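Local coordinates for protein colicin-B (Escherichia coli, PDB 1RH1) that kills Escherichia coli and closely related bacteria by forming a channel in the cytoplasmic membrane, which depolarizes it and dissipates cellular energy, at residues V332-Y344 / A479-G491. Numbering follows the deposited sequence.
Sequences VGDKVGEYLGDKY and ATVVGFVGVVIAG
Y344 makes the one hydrogen bond between 332-344 and 479-491: its OH donates to the carbonyl oxygen of G486, 2.6 Å from OH to O. The C=O...OH angle is 119° and the hydroxyl stands above the carbonyl plane. CG is anti to the backbone N (chi1 -179°), which carries the hydroxyl to the G486 carbonyl. V336 CG1 packs over one face of this ring, offset toward the rim, and A490 CB lies 3.7 Å from Y344 OH.

Apolar contacts centre on V336, whose methyls reach the backbone of the opposing helix where G483 and G486 have no side chains. Its CG2 lies 3.7 Å from G486 CA and also meets V482 CG1. The valine therefore packs directly on backbone; the axes of helices 332-340 and 479-491 come within 9.3 Å, at 125° between their N-to-C directions. The side chains of L340 and V487 cross at about a right angle, L340 CD1 3.8 Å from V487 CG2, while V332 CG1 and I489 CD1 meet tip to tip.

The contact belongs to the helical pore-forming domain of a channel colicin. It sets the end of the long helix 291-340 and the start of helix 342-357, joined at G341 with positive phi, against helix 479-495, part of a predicted transmembrane segment. L472 of helix 457-472 touches both V336 and I489.

At the N-terminal end of 479-491, A479 CB sits over the centre of the Y339 ring in a CH-pi contact, 4.0 Å from CB to the centroid. G483 CA lies at the edge of that ring.

K335 runs extended to a bend at its last torsion and crosses V482, its NZ 3.4 Å from V482 CG1; the ammonium hydrogen-bonds to the carbonyl oxygen of L472.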
loop_
_atom_site.group_PDB
_atom_site.type_symbol
_atom_site.label_atom_id
_atom_site.label_comp_id
_atom_site.label_asym_id
_atom_site.label_seq_id
_atom_site.Cartn_x
_atom_site.Cartn_y
_atom_site.Cartn_z
ATOM N N VAL A 332 18.854 28.483 -11.086
ATOM C CA VAL A 332 19.487 29.570 -10.339
ATOM C C VAL A 332 20.988 29.355 -10.327
ATOM O O VAL A 332 21.787 30.248 -10.574
ATOM C CB VAL A 332 18.901 29.583 -8.891
ATOM C CG1 VAL A 332 19.774 30.336 -7.880
ATOM C CG2 VAL A 332 17.536 30.244 -8.975
ATOM N N GLY A 333 21.351 28.104 -10.095
ATOM C CA GLY A 333 22.732 27.681 -10.087
ATOM C C GLY A 333 23.363 27.967 -11.426
ATOM O O GLY A 333 24.416 28.590 -11.458
ATOM N N ASP A 334 22.684 27.565 -12.506
ATOM C CA ASP A 334 23.163 27.819 -13.843
ATOM C C ASP A 334 23.259 29.317 -14.072
ATOM O O ASP A 334 24.399 29.733 -14.282
ATOM C CB ASP A 334 22.229 27.168 -14.880
ATOM C CG ASP A 334 22.293 25.632 -15.012
ATOM O OD1 ASP A 334 21.413 25.057 -15.650
ATOM O OD2 ASP A 334 23.210 24.979 -14.510
ATOM N N LYS A 335 22.193 30.146 -13.958
ATOM C CA LYS A 335 22.226 31.609 -14.139
ATOM C C LYS A 335 23.239 32.359 -13.288
ATOM O O LYS A 335 24.088 33.083 -13.798
ATOM C CB LYS A 335 20.855 32.222 -13.857
ATOM C CG LYS A 335 20.706 33.758 -13.824
ATOM C CD LYS A 335 19.216 34.080 -13.883
ATOM C CE LYS A 335 18.842 35.541 -14.152
ATOM N NZ LYS A 335 18.949 36.401 -12.983
ATOM N N VAL A 336 23.196 32.223 -11.972
ATOM C CA VAL A 336 24.182 32.879 -11.130
ATOM C C VAL A 336 25.546 32.270 -11.437
ATOM O O VAL A 336 26.534 32.976 -11.505
ATOM C CB VAL A 336 23.736 32.685 -9.658
ATOM C CG1 VAL A 336 24.717 33.300 -8.710
ATOM C CG2 VAL A 336 22.415 33.390 -9.429
ATOM N N GLY A 337 25.595 30.980 -11.746
ATOM C CA GLY A 337 26.814 30.262 -12.062
ATOM C C GLY A 337 27.655 30.891 -13.161
ATOM O O GLY A 337 28.804 31.220 -12.841
ATOM N N GLU A 338 27.172 31.123 -14.407
ATOM C CA GLU A 338 28.017 31.720 -15.443
ATOM C C GLU A 338 28.357 33.212 -15.150
ATOM O O GLU A 338 28.614 34.033 -16.033
ATOM C CB GLU A 338 27.335 31.526 -16.881
ATOM C CG GLU A 338 27.343 30.121 -17.645
ATOM C CD GLU A 338 28.455 29.585 -18.627
ATOM O OE1 GLU A 338 28.128 29.068 -19.701
ATOM O OE2 GLU A 338 29.646 29.569 -18.319
ATOM N N TYR A 339 28.456 33.597 -13.866
ATOM C CA TYR A 339 28.922 34.895 -13.378
ATOM C C TYR A 339 29.720 34.701 -12.078
ATOM O O TYR A 339 30.779 35.302 -11.925
ATOM C CB TYR A 339 27.736 35.880 -13.099
ATOM C CG TYR A 339 28.252 37.188 -12.510
ATOM C CD1 TYR A 339 29.176 37.961 -13.233
ATOM C CD2 TYR A 339 27.899 37.563 -11.214
ATOM C CE1 TYR A 339 29.757 39.095 -12.663
ATOM C CE2 TYR A 339 28.479 38.699 -10.637
ATOM C CZ TYR A 339 29.407 39.450 -11.363
ATOM O OH TYR A 339 30.018 40.540 -10.777
ATOM N N LEU A 340 29.239 33.903 -11.117
ATOM C CA LEU A 340 29.923 33.690 -9.852
ATOM C C LEU A 340 30.863 32.514 -9.827
ATOM O O LEU A 340 31.634 32.358 -8.872
ATOM C CB LEU A 340 28.960 33.461 -8.696
ATOM C CG LEU A 340 28.323 34.644 -8.031
ATOM C CD1 LEU A 340 27.578 34.168 -6.830
ATOM C CD2 LEU A 340 29.365 35.617 -7.555
ATOM N N GLY A 341 30.779 31.665 -10.853
ATOM C CA GLY A 341 31.664 30.518 -10.909
ATOM C C GLY A 341 30.952 29.191 -10.792
ATOM O O GLY A 341 29.771 29.073 -10.449
ATOM N N ASP A 342 31.766 28.185 -11.097
ATOM C CA ASP A 342 31.321 26.799 -11.154
ATOM C C ASP A 342 31.323 26.071 -9.813
ATOM O O ASP A 342 30.690 25.019 -9.662
ATOM C CB ASP A 342 32.196 26.079 -12.208
ATOM C CG ASP A 342 31.967 26.651 -13.620
ATOM O OD1 ASP A 342 30.927 26.350 -14.230
ATOM O OD2 ASP A 342 32.818 27.417 -14.097
ATOM N N LYS A 343 32.023 26.674 -8.836
ATOM C CA LYS A 343 32.005 26.240 -7.447
ATOM C C LYS A 343 30.638 26.624 -6.838
ATOM O O LYS A 343 30.099 25.958 -5.937
ATOM C CB LYS A 343 33.168 26.920 -6.744
ATOM C CG LYS A 343 33.965 25.966 -5.856
ATOM C CD LYS A 343 35.460 26.309 -5.732
ATOM C CE LYS A 343 35.802 27.600 -4.968
ATOM N NZ LYS A 343 35.392 28.843 -5.619
ATOM N N TYR A 344 30.058 27.707 -7.396
ATOM C CA TYR A 344 28.712 28.124 -7.076
ATOM C C TYR A 344 27.793 27.101 -7.722
ATOM O O TYR A 344 26.971 26.575 -6.986
ATOM C CB TYR A 344 28.387 29.506 -7.631
ATOM C CG TYR A 344 26.969 29.904 -7.251
ATOM C CD1 TYR A 344 26.718 30.378 -5.967
ATOM C CD2 TYR A 344 25.912 29.733 -8.154
ATOM C CE1 TYR A 344 25.411 30.675 -5.574
ATOM C CE2 TYR A 344 24.607 30.021 -7.763
ATOM C CZ TYR A 344 24.373 30.489 -6.473
ATOM O OH TYR A 344 23.090 30.767 -6.070
ATOM N N ALA A 479 24.223 41.920 -13.543
ATOM C CA ALA A 479 25.012 40.810 -13.036
ATOM C C ALA A 479 25.568 40.932 -11.619
ATOM O O ALA A 479 25.746 39.925 -10.920
ATOM C CB ALA A 479 26.192 40.560 -13.931
ATOM N N THR A 480 25.820 42.166 -11.163
ATOM C CA THR A 480 26.383 42.382 -9.835
ATOM C C THR A 480 25.366 41.952 -8.816
ATOM O O THR A 480 25.654 41.163 -7.922
ATOM C CB THR A 480 26.701 43.835 -9.561
ATOM O OG1 THR A 480 27.174 44.395 -10.767
ATOM C CG2 THR A 480 27.776 43.989 -8.506
ATOM N N VAL A 481 24.160 42.460 -9.088
ATOM C CA VAL A 481 22.955 42.223 -8.327
ATOM C C VAL A 481 22.576 40.757 -8.409
ATOM O O VAL A 481 22.473 40.152 -7.350
ATOM C CB VAL A 481 21.859 43.123 -8.889
ATOM C CG1 VAL A 481 20.592 43.003 -8.082
ATOM C CG2 VAL A 481 22.327 44.560 -8.798
ATOM N N VAL A 482 22.393 40.126 -9.577
ATOM C CA VAL A 482 22.071 38.698 -9.668
ATOM C C VAL A 482 23.041 37.834 -8.857
ATOM O O VAL A 482 22.639 36.827 -8.275
ATOM C CB VAL A 482 22.078 38.276 -11.157
ATOM C CG1 VAL A 482 21.933 36.773 -11.393
ATOM C CG2 VAL A 482 20.880 38.966 -11.769
ATOM N N GLY A 483 24.309 38.244 -8.771
ATOM C CA GLY A 483 25.248 37.543 -7.925
ATOM C C GLY A 483 24.908 37.687 -6.432
ATOM O O GLY A 483 24.903 36.701 -5.693
ATOM N N PHE A 484 24.618 38.910 -5.961
ATOM C CA PHE A 484 24.302 39.163 -4.560
ATOM C C PHE A 484 23.070 38.368 -4.147
ATOM O O PHE A 484 23.090 37.677 -3.123
ATOM C CB PHE A 484 24.039 40.654 -4.328
ATOM C CG PHE A 484 23.913 41.009 -2.855
ATOM C CD1 PHE A 484 22.654 41.098 -2.253
ATOM C CD2 PHE A 484 25.058 41.215 -2.088
ATOM C CE1 PHE A 484 22.543 41.381 -0.888
ATOM C CE2 PHE A 484 24.934 41.497 -0.726
ATOM C CZ PHE A 484 23.686 41.578 -0.118
ATOM N N VAL A 485 22.011 38.440 -4.956
ATOM C CA VAL A 485 20.817 37.701 -4.651
ATOM C C VAL A 485 21.093 36.228 -4.835
ATOM O O VAL A 485 20.504 35.437 -4.105
ATOM C CB VAL A 485 19.680 38.175 -5.554
ATOM C CG1 VAL A 485 18.424 37.346 -5.394
ATOM C CG2 VAL A 485 19.316 39.585 -5.126
ATOM N N GLY A 486 22.001 35.802 -5.713
ATOM C CA GLY A 486 22.281 34.382 -5.865
ATOM C C GLY A 486 22.934 33.831 -4.613
ATOM O O GLY A 486 22.736 32.672 -4.284
ATOM N N VAL A 487 23.728 34.658 -3.919
ATOM C CA VAL A 487 24.333 34.310 -2.641
ATOM C C VAL A 487 23.273 34.348 -1.529
ATOM O O VAL A 487 23.110 33.342 -0.851
ATOM C CB VAL A 487 25.477 35.302 -2.395
ATOM C CG1 VAL A 487 25.893 35.311 -0.950
ATOM C CG2 VAL A 487 26.698 34.839 -3.164
ATOM N N VAL A 488 22.521 35.457 -1.328
ATOM C CA VAL A 488 21.458 35.580 -0.331
ATOM C C VAL A 488 20.486 34.444 -0.397
ATOM O O VAL A 488 20.357 33.756 0.606
ATOM C CB VAL A 488 20.638 36.868 -0.482
ATOM C CG1 VAL A 488 19.326 36.865 0.334
ATOM C CG2 VAL A 488 21.526 37.987 0.033
ATOM N N ILE A 489 19.841 34.186 -1.529
ATOM C CA ILE A 489 18.874 33.112 -1.530
ATOM C C ILE A 489 19.500 31.740 -1.388
ATOM O O ILE A 489 18.824 30.859 -0.867
ATOM C CB ILE A 489 18.016 33.142 -2.796
ATOM C CG1 ILE A 489 18.759 32.757 -4.046
ATOM C CG2 ILE A 489 17.470 34.563 -2.887
ATOM C CD1 ILE A 489 17.771 32.336 -5.151
ATOM N N ALA A 490 20.775 31.536 -1.766
ATOM C CA ALA A 490 21.415 30.227 -1.613
ATOM C C ALA A 490 21.762 29.982 -0.154
ATOM O O ALA A 490 21.529 28.904 0.378
ATOM C CB ALA A 490 22.695 30.140 -2.407
ATOM N N GLY A 491 22.278 31.013 0.511
ATOM C CA GLY A 491 22.551 30.987 1.931
ATOM C C GLY A 491 21.239 30.882 2.685
ATOM O O GLY A 491 21.230 30.253 3.737
#